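Local atomic coordinates of multifunctional non-homologous end joining DNA repair protein LigD (Mycobacterium tuberculosis, PDB entry 2IRU), a protein that probably works with Ku to repair DNA double-strand breaks by non-homologous end joining, this chain being its primase-like polymerase domain. Residues A[34-37]-A[38-41]; A[208-211]-A[212-216]; A[269-272]-A[273-277]. All coordinates share one frame; numbering follows the deposited sequence.

Contact 1. Residues A[34-37]-A[38-41]; sequences DYYA and GVAE
The Y35 ring carries V39, one helical turn later, over one of its faces. Both methyls of V39 lie on that same side. CG2 makes a CH-pi contact, 4.3 Å from the centroid of the Y35 ring and 27° off its normal. CG1 sits nearer the hydroxyl end, with V39 CG1 3.4 Å from Y35 CE1 and 3.5 Å from Y35 CZ. The Y36 ring has Y35 CD2 4.0 Å above the centre of one face. It meets V39 only obliquely, through V39 CG2 and Y36 CD1 at 4.0 Å. Both V39 methyls thus cover the Y35 ring, and CG2 also touches the side chain of Y36. The Y35 ring reaches V39 because CG is anti to the backbone N (chi1 171°), which turns the phenol along the helix toward the next turn.

These residues lie on helix 29-47. The backbone bond from V39 N to Y35 O joins the same pair as the ring contact. G38 N likewise bonds to D34 O, also four residues back. A40 N makes a weak bond to A37 O. A water bridges A37 O, to which it donates at 2.9 Å, and E41 N, from which it accepts.

Y35 also packs on helix 273-283, while Y36 touches L102 and I105 of helix 99-107. The phenol ends are held by backbone: Y35 OH by Y244 O, Y36 OH by L111 O and L246 N. The tyrosines thus give apolar carbon to the helix packing, while hydrogen bonds satisfy their buried hydroxyls.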
loop_
_atom_site.group_PDB
_atom_site.type_symbol
_atom_site.label_atom_id
_atom_site.label_comp_id
_atom_site.label_asym_id
_atom_site.label_seq_id
_atom_site.Cartn_x
_atom_site.Cartn_y
_atom_site.Cartn_z
ATOM N N ASP A 34 14.517 12.242 3.845
ATOM C CA ASP A 34 13.821 13.478 3.511
ATOM C C ASP A 34 12.511 13.139 2.808
ATOM O O ASP A 34 11.524 13.809 3.000
ATOM C CB ASP A 34 14.711 14.379 2.641
ATOM C CG ASP A 34 15.739 15.182 3.478
ATOM O OD1 ASP A 34 15.669 15.174 4.735
ATOM O OD2 ASP A 34 16.601 15.851 2.862
ATOM N N TYR A 35 12.508 12.097 1.997
ATOM C CA TYR A 35 11.263 11.734 1.319
ATOM C C TYR A 35 10.155 11.366 2.294
ATOM O O TYR A 35 9.020 11.887 2.201
ATOM C CB TYR A 35 11.488 10.607 0.321
ATOM C CG TYR A 35 10.172 10.098 -0.203
ATOM C CD1 TYR A 35 9.463 10.795 -1.214
ATOM C CD2 TYR A 35 9.621 8.908 0.296
ATOM C CE1 TYR A 35 8.218 10.288 -1.715
ATOM C CE2 TYR A 35 8.367 8.408 -0.168
ATOM C CZ TYR A 35 7.678 9.102 -1.173
ATOM O OH TYR A 35 6.438 8.683 -1.631
ATOM N N TYR A 36 10.476 10.483 3.244
ATOM C CA TYR A 36 9.433 10.028 4.165
ATOM C C TYR A 36 9.006 11.214 5.097
ATOM O O TYR A 36 7.828 11.343 5.476
ATOM C CB TYR A 36 9.901 8.791 4.919
ATOM C CG TYR A 36 9.597 7.516 4.155
ATOM C CD1 TYR A 36 8.275 7.249 3.741
ATOM C CD2 TYR A 36 10.583 6.583 3.867
ATOM C CE1 TYR A 36 7.945 6.085 3.048
ATOM C CE2 TYR A 36 10.268 5.390 3.169
ATOM C CZ TYR A 36 8.933 5.158 2.768
ATOM O OH TYR A 36 8.586 4.020 2.045
ATOM N N ALA A 37 9.937 12.108 5.419
ATOM C CA ALA A 37 9.530 13.355 6.089
ATOM C C ALA A 37 8.557 14.162 5.252
ATOM O O ALA A 37 7.573 14.706 5.783
ATOM C CB ALA A 37 10.747 14.197 6.425
ATOM N N GLY A 38 8.842 14.265 3.959
ATOM C CA GLY A 38 8.048 15.117 3.042
ATOM C C GLY A 38 6.647 14.571 2.833
ATOM O O GLY A 38 5.695 15.339 2.626
ATOM N N VAL A 39 6.544 13.239 2.845
ATOM C CA VAL A 39 5.226 12.591 2.617
ATOM C C VAL A 39 4.466 12.259 3.899
ATOM O O VAL A 39 3.303 11.829 3.815
ATOM C CB VAL A 39 5.274 11.330 1.670
ATOM C CG1 VAL A 39 5.876 11.674 0.287
ATOM C CG2 VAL A 39 5.934 10.114 2.345
ATOM N N ALA A 40 5.085 12.468 5.072
ATOM C CA ALA A 40 4.448 12.023 6.320
ATOM C C ALA A 40 2.991 12.492 6.433
ATOM O O ALA A 40 2.101 11.695 6.754
ATOM C CB ALA A 40 5.258 12.467 7.582
ATOM N N GLU A 41 2.762 13.784 6.203
ATOM C CA GLU A 41 1.444 14.372 6.459
ATOM C C GLU A 41 0.384 13.644 5.657
ATOM O O GLU A 41 -0.685 13.324 6.203
ATOM C CB GLU A 41 1.425 15.852 6.110
ATOM C CG GLU A 41 0.103 16.582 6.499
ATOM C CD GLU A 41 -0.017 17.997 5.893
ATOM O OE1 GLU A 41 1.004 18.533 5.378
ATOM O OE2 GLU A 41 -1.129 18.588 5.967
HETATM O O HOH W 1 4.951 15.849 5.856
#

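Contact 2. Residues A[208-211]-A[212-216]; sequences QAMP and ALVTS
M210 meets L213 and V214 where the chain leaves helix 192-209 and turns into strand 214-215. It is the first residue past the helix to lose helical backbone angles. Its carbonyl oxygen does most of the polar work. M210 O accepts from V214 N at 3.0 Å, and this donor approaches almost straight in line with the C=O bond. L213 N is also 3.0 Å from M210 O, but it comes from above the carbonyl plane, 50° out of it. The two donors thus grip one oxygen from different directions.

The M210 side chain adds apolar contacts on the same two residues. M210 CB lies 4.0 Å from L213 CB. Farther out, M210 SD lies 4.0 Å from V214 CG2, and the two side chains run obliquely to one another. The chain beyond CG is extended, with chi2 at 152°, which carries the sulfur away from L213 and alongside V214 CG2. E154 and A158 of helix 149-164 also touch M210.

P211 follows, and with A212 it forms the two central residues of a type I beta turn from M210 to L213, closed by the L213 N bond. Its fixed ring suits the phi of -66° needed there. A water links P211 O, at 2.8 Å, with V214 O, at 2.9 Å, and donates to both.

V214 is buried against L206, V155 and V229, and its strand runs parallel to strand 227-230. The turn is exposed around P211 and A212. Its chemistry implies a compact helix-to-strand link: one carbonyl fixes two backbone N-H groups, and one water donates a hydrogen to each of two neighbouring carbonyl oxygens.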
loop_
_atom_site.group_PDB
_atom_site.type_symbol
_atom_site.label_atom_id
_atom_site.label_comp_id
_atom_site.label_asym_id
_atom_site.label_seq_id
_atom_site.Cartn_x
_atom_site.Cartn_y
_atom_site.Cartn_z
ATOM N N GLN A 208 -17.360 -11.694 -15.937
ATOM C CA GLN A 208 -18.550 -12.051 -16.719
ATOM C C GLN A 208 -18.814 -11.047 -17.860
ATOM O O GLN A 208 -19.192 -11.432 -18.989
ATOM C CB GLN A 208 -19.733 -12.109 -15.758
ATOM C CG GLN A 208 -21.033 -12.538 -16.315
ATOM C CD GLN A 208 -22.075 -12.694 -15.213
ATOM O OE1 GLN A 208 -21.744 -12.657 -14.018
ATOM N NE2 GLN A 208 -23.333 -12.864 -15.604
ATOM N N ALA A 209 -18.617 -9.765 -17.539
ATOM C CA ALA A 209 -18.853 -8.656 -18.449
ATOM C C ALA A 209 -17.814 -8.557 -19.572
ATOM O O ALA A 209 -18.175 -8.257 -20.703
ATOM C CB ALA A 209 -18.918 -7.335 -17.679
ATOM N N MET A 210 -16.539 -8.801 -19.265
ATOM C CA MET A 210 -15.492 -8.734 -20.292
ATOM C C MET A 210 -14.560 -9.916 -20.144
ATOM O O MET A 210 -13.383 -9.730 -19.803
ATOM C CB MET A 210 -14.610 -7.490 -20.188
ATOM C CG MET A 210 -15.216 -6.209 -19.745
ATOM S SD MET A 210 -13.975 -5.149 -18.936
ATOM C CE MET A 210 -14.885 -3.638 -19.123
ATOM N N PRO A 211 -15.061 -11.134 -20.426
ATOM C CA PRO A 211 -14.158 -12.278 -20.171
ATOM C C PRO A 211 -12.894 -12.336 -21.059
ATOM O O PRO A 211 -11.923 -12.986 -20.670
ATOM C CB PRO A 211 -15.067 -13.487 -20.393
ATOM C CG PRO A 211 -16.097 -12.966 -21.421
ATOM C CD PRO A 211 -16.382 -11.575 -20.910
ATOM N N ALA A 212 -12.868 -11.633 -22.195
ATOM C CA ALA A 212 -11.661 -11.565 -23.036
ATOM C C ALA A 212 -10.563 -10.695 -22.412
ATOM O O ALA A 212 -9.370 -10.842 -22.750
ATOM C CB ALA A 212 -12.015 -11.005 -24.402
ATOM N N LEU A 213 -10.968 -9.802 -21.500
ATOM C CA LEU A 213 -10.077 -8.732 -21.022
ATOM C C LEU A 213 -9.747 -8.824 -19.548
ATOM O O LEU A 213 -8.758 -8.234 -19.077
ATOM C CB LEU A 213 -10.731 -7.370 -21.280
ATOM C CG LEU A 213 -11.244 -7.141 -22.702
ATOM C CD1 LEU A 213 -11.877 -5.772 -22.853
ATOM C CD2 LEU A 213 -10.136 -7.356 -23.758
ATOM N N VAL A 214 -10.595 -9.551 -18.826
ATOM C CA VAL A 214 -10.454 -9.679 -17.358
ATOM C C VAL A 214 -10.506 -11.115 -16.876
ATOM O O VAL A 214 -11.335 -11.918 -17.344
ATOM C CB VAL A 214 -11.607 -8.894 -16.647
ATOM C CG1 VAL A 214 -11.716 -9.272 -15.159
ATOM C CG2 VAL A 214 -11.413 -7.407 -16.825
ATOM N N THR A 215 -9.636 -11.433 -15.905
ATOM C CA THR A 215 -9.791 -12.689 -15.154
ATOM C C THR A 215 -9.867 -12.394 -13.645
ATOM O O THR A 215 -9.277 -11.433 -13.164
ATOM C CB THR A 215 -8.660 -13.740 -15.461
ATOM O OG1 THR A 215 -8.948 -14.966 -14.766
ATOM C CG2 THR A 215 -7.264 -13.227 -15.046
ATOM N N SER A 216 -10.623 -13.223 -12.929
ATOM C CA SER A 216 -10.766 -13.100 -11.465
ATOM C C SER A 216 -10.041 -14.225 -10.723
ATOM O O SER A 216 -10.137 -14.321 -9.482
ATOM C CB SER A 216 -12.243 -13.152 -11.069
ATOM O OG SER A 216 -12.815 -14.435 -11.339
HETATM O O HOH W 2 -11.856 -14.626 -18.361
#

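Contact 3. Residues A[269-272]-A[273-277]; sequences RQLS and YDEVL
E275 OE1 is gripped by two donors, R269 NH1 at 2.9 Å and S272 N at 2.8 Å. The second bond is half of a capping box: the third residue of helix 273-283 reaches back to the backbone N-H of its N-cap, S272. The serine side chain does not complete the box. OE1 meets the arginine with its syn lone pair and the serine N-H with its anti lone pair.

The other oxygen closes an end-on salt bridge, E275 OE2 to R269 NH2 at 2.6 Å. The guanidinium and carboxylate planes are only 18° apart, and two nearly straight bonds keep the two groups almost in one plane. R269 NH1 also donates to Q270 O, which steadies the guanidinium. Such a setting would probably stabilise the charged carboxylate.

The helix itself starts with V276 N bonding to S272 O. L271 points toward the helix and packs CB against V276 CG2. The Q270 side chain takes no part in the bridge; its OE1 bonds to the backbone N of G176, a predicted substrate-binding residue.

With chi1 at -164°, S272 OG swings away from the backbone N and donates to D274 OD1, 2.9 Å off and nearly in line with the aspartate C-O bond.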
loop_
_atom_site.group_PDB
_atom_site.type_symbol
_atom_site.label_atom_id
_atom_site.label_comp_id
_atom_site.label_asym_id
_atom_site.label_seq_id
_atom_site.Cartn_x
_atom_site.Cartn_y
_atom_site.Cartn_z
ATOM N N ARG A 269 2.982 6.008 -16.738
ATOM C CA ARG A 269 4.096 5.279 -16.188
ATOM C C ARG A 269 4.110 5.426 -14.683
ATOM O O ARG A 269 3.376 6.243 -14.120
ATOM C CB ARG A 269 5.403 5.811 -16.752
ATOM C CG ARG A 269 5.568 7.290 -16.541
ATOM C CD ARG A 269 6.975 7.724 -16.867
ATOM N NE ARG A 269 7.138 9.160 -16.685
ATOM C CZ ARG A 269 7.314 9.775 -15.516
ATOM N NH1 ARG A 269 7.347 9.097 -14.349
ATOM N NH2 ARG A 269 7.451 11.102 -15.521
ATOM N N GLN A 270 4.965 4.638 -14.043
ATOM C CA GLN A 270 5.138 4.726 -12.589
ATOM C C GLN A 270 5.857 6.039 -12.247
ATOM O O GLN A 270 6.678 6.523 -13.053
ATOM C CB GLN A 270 5.962 3.539 -12.102
ATOM C CG GLN A 270 5.365 2.189 -12.476
ATOM C CD GLN A 270 3.973 1.982 -11.885
ATOM O OE1 GLN A 270 3.637 2.521 -10.819
ATOM N NE2 GLN A 270 3.156 1.185 -12.586
ATOM N N LEU A 271 5.574 6.594 -11.068
ATOM C CA LEU A 271 6.194 7.854 -10.669
ATOM C C LEU A 271 7.334 7.658 -9.681
ATOM O O LEU A 271 7.307 6.730 -8.877
ATOM C CB LEU A 271 5.156 8.809 -10.072
ATOM C CG LEU A 271 3.964 9.194 -10.944
ATOM C CD1 LEU A 271 3.010 10.012 -10.111
ATOM C CD2 LEU A 271 4.380 9.954 -12.212
ATOM N N SER A 272 8.330 8.540 -9.756
ATOM C CA SER A 272 9.482 8.486 -8.847
ATOM C C SER A 272 9.188 9.303 -7.595
ATOM O O SER A 272 8.339 10.220 -7.620
ATOM C CB SER A 272 10.665 9.095 -9.606
ATOM O OG SER A 272 11.874 8.752 -8.968
ATOM N N TYR A 273 9.896 8.995 -6.501
ATOM C CA TYR A 273 9.726 9.742 -5.276
ATOM C C TYR A 273 9.797 11.266 -5.414
ATOM O O TYR A 273 9.012 11.989 -4.773
ATOM C CB TYR A 273 10.692 9.250 -4.192
ATOM C CG TYR A 273 12.105 9.766 -4.335
ATOM C CD1 TYR A 273 12.546 10.848 -3.552
ATOM C CD2 TYR A 273 13.007 9.189 -5.223
ATOM C CE1 TYR A 273 13.811 11.362 -3.656
ATOM C CE2 TYR A 273 14.306 9.715 -5.347
ATOM C CZ TYR A 273 14.709 10.786 -4.525
ATOM O OH TYR A 273 15.974 11.299 -4.615
ATOM N N ASP A 274 10.723 11.755 -6.233
ATOM C CA ASP A 274 10.846 13.203 -6.432
ATOM C C ASP A 274 9.591 13.810 -7.072
ATOM O O ASP A 274 9.138 14.883 -6.654
ATOM C CB ASP A 274 12.115 13.545 -7.195
ATOM C CG ASP A 274 12.187 12.855 -8.541
ATOM O OD1 ASP A 274 12.314 11.607 -8.584
ATOM O OD2 ASP A 274 12.126 13.566 -9.555
ATOM N N GLU A 275 9.000 13.081 -8.012
ATOM C CA GLU A 275 7.769 13.529 -8.661
ATOM C C GLU A 275 6.598 13.550 -7.678
ATOM O O GLU A 275 5.743 14.470 -7.700
ATOM C CB GLU A 275 7.447 12.610 -9.845
ATOM C CG GLU A 275 8.510 12.546 -10.934
ATOM C CD GLU A 275 8.077 11.635 -12.060
ATOM O OE1 GLU A 275 8.178 10.397 -11.898
ATOM O OE2 GLU A 275 7.638 12.167 -13.129
ATOM N N VAL A 276 6.561 12.546 -6.802
ATOM C CA VAL A 276 5.480 12.446 -5.802
ATOM C C VAL A 276 5.522 13.661 -4.885
ATOM O O VAL A 276 4.475 14.255 -4.553
ATOM C CB VAL A 276 5.585 11.121 -5.024
ATOM C CG1 VAL A 276 4.643 11.121 -3.798
ATOM C CG2 VAL A 276 5.269 9.939 -6.002
ATOM N N LEU A 277 6.723 14.040 -4.464
ATOM C CA LEU A 277 6.877 15.231 -3.613
ATOM C C LEU A 277 6.333 16.504 -4.295
ATOM O O LEU A 277 5.620 17.312 -3.678
ATOM C CB LEU A 277 8.344 15.369 -3.243
ATOM C CG LEU A 277 8.823 14.348 -2.186
ATOM C CD1 LEU A 277 10.365 14.527 -2.000
ATOM C CD2 LEU A 277 8.122 14.470 -0.792
#

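How the contacts relate
Contacts 1 and 3 are both partly buried and pack on each other. Helix 29-47 lies against helix 273-283, with Y35 CD1 3.6 Å from Y273 CB, and V39 joins in through L277. Contact 2 is a surface turn on the opposite side of the chain's centre from contact 1, their centres about 39 Å apart. Contacts 2 and 3 do not touch, yet both reach the same mixed sheet, one at strand 214-215 and the other at strand 271-272. The chemistry follows position: aromatic and apolar mid-helix in 1, backbone and water at a helix exit in 2, charged capping at a helix start in 3.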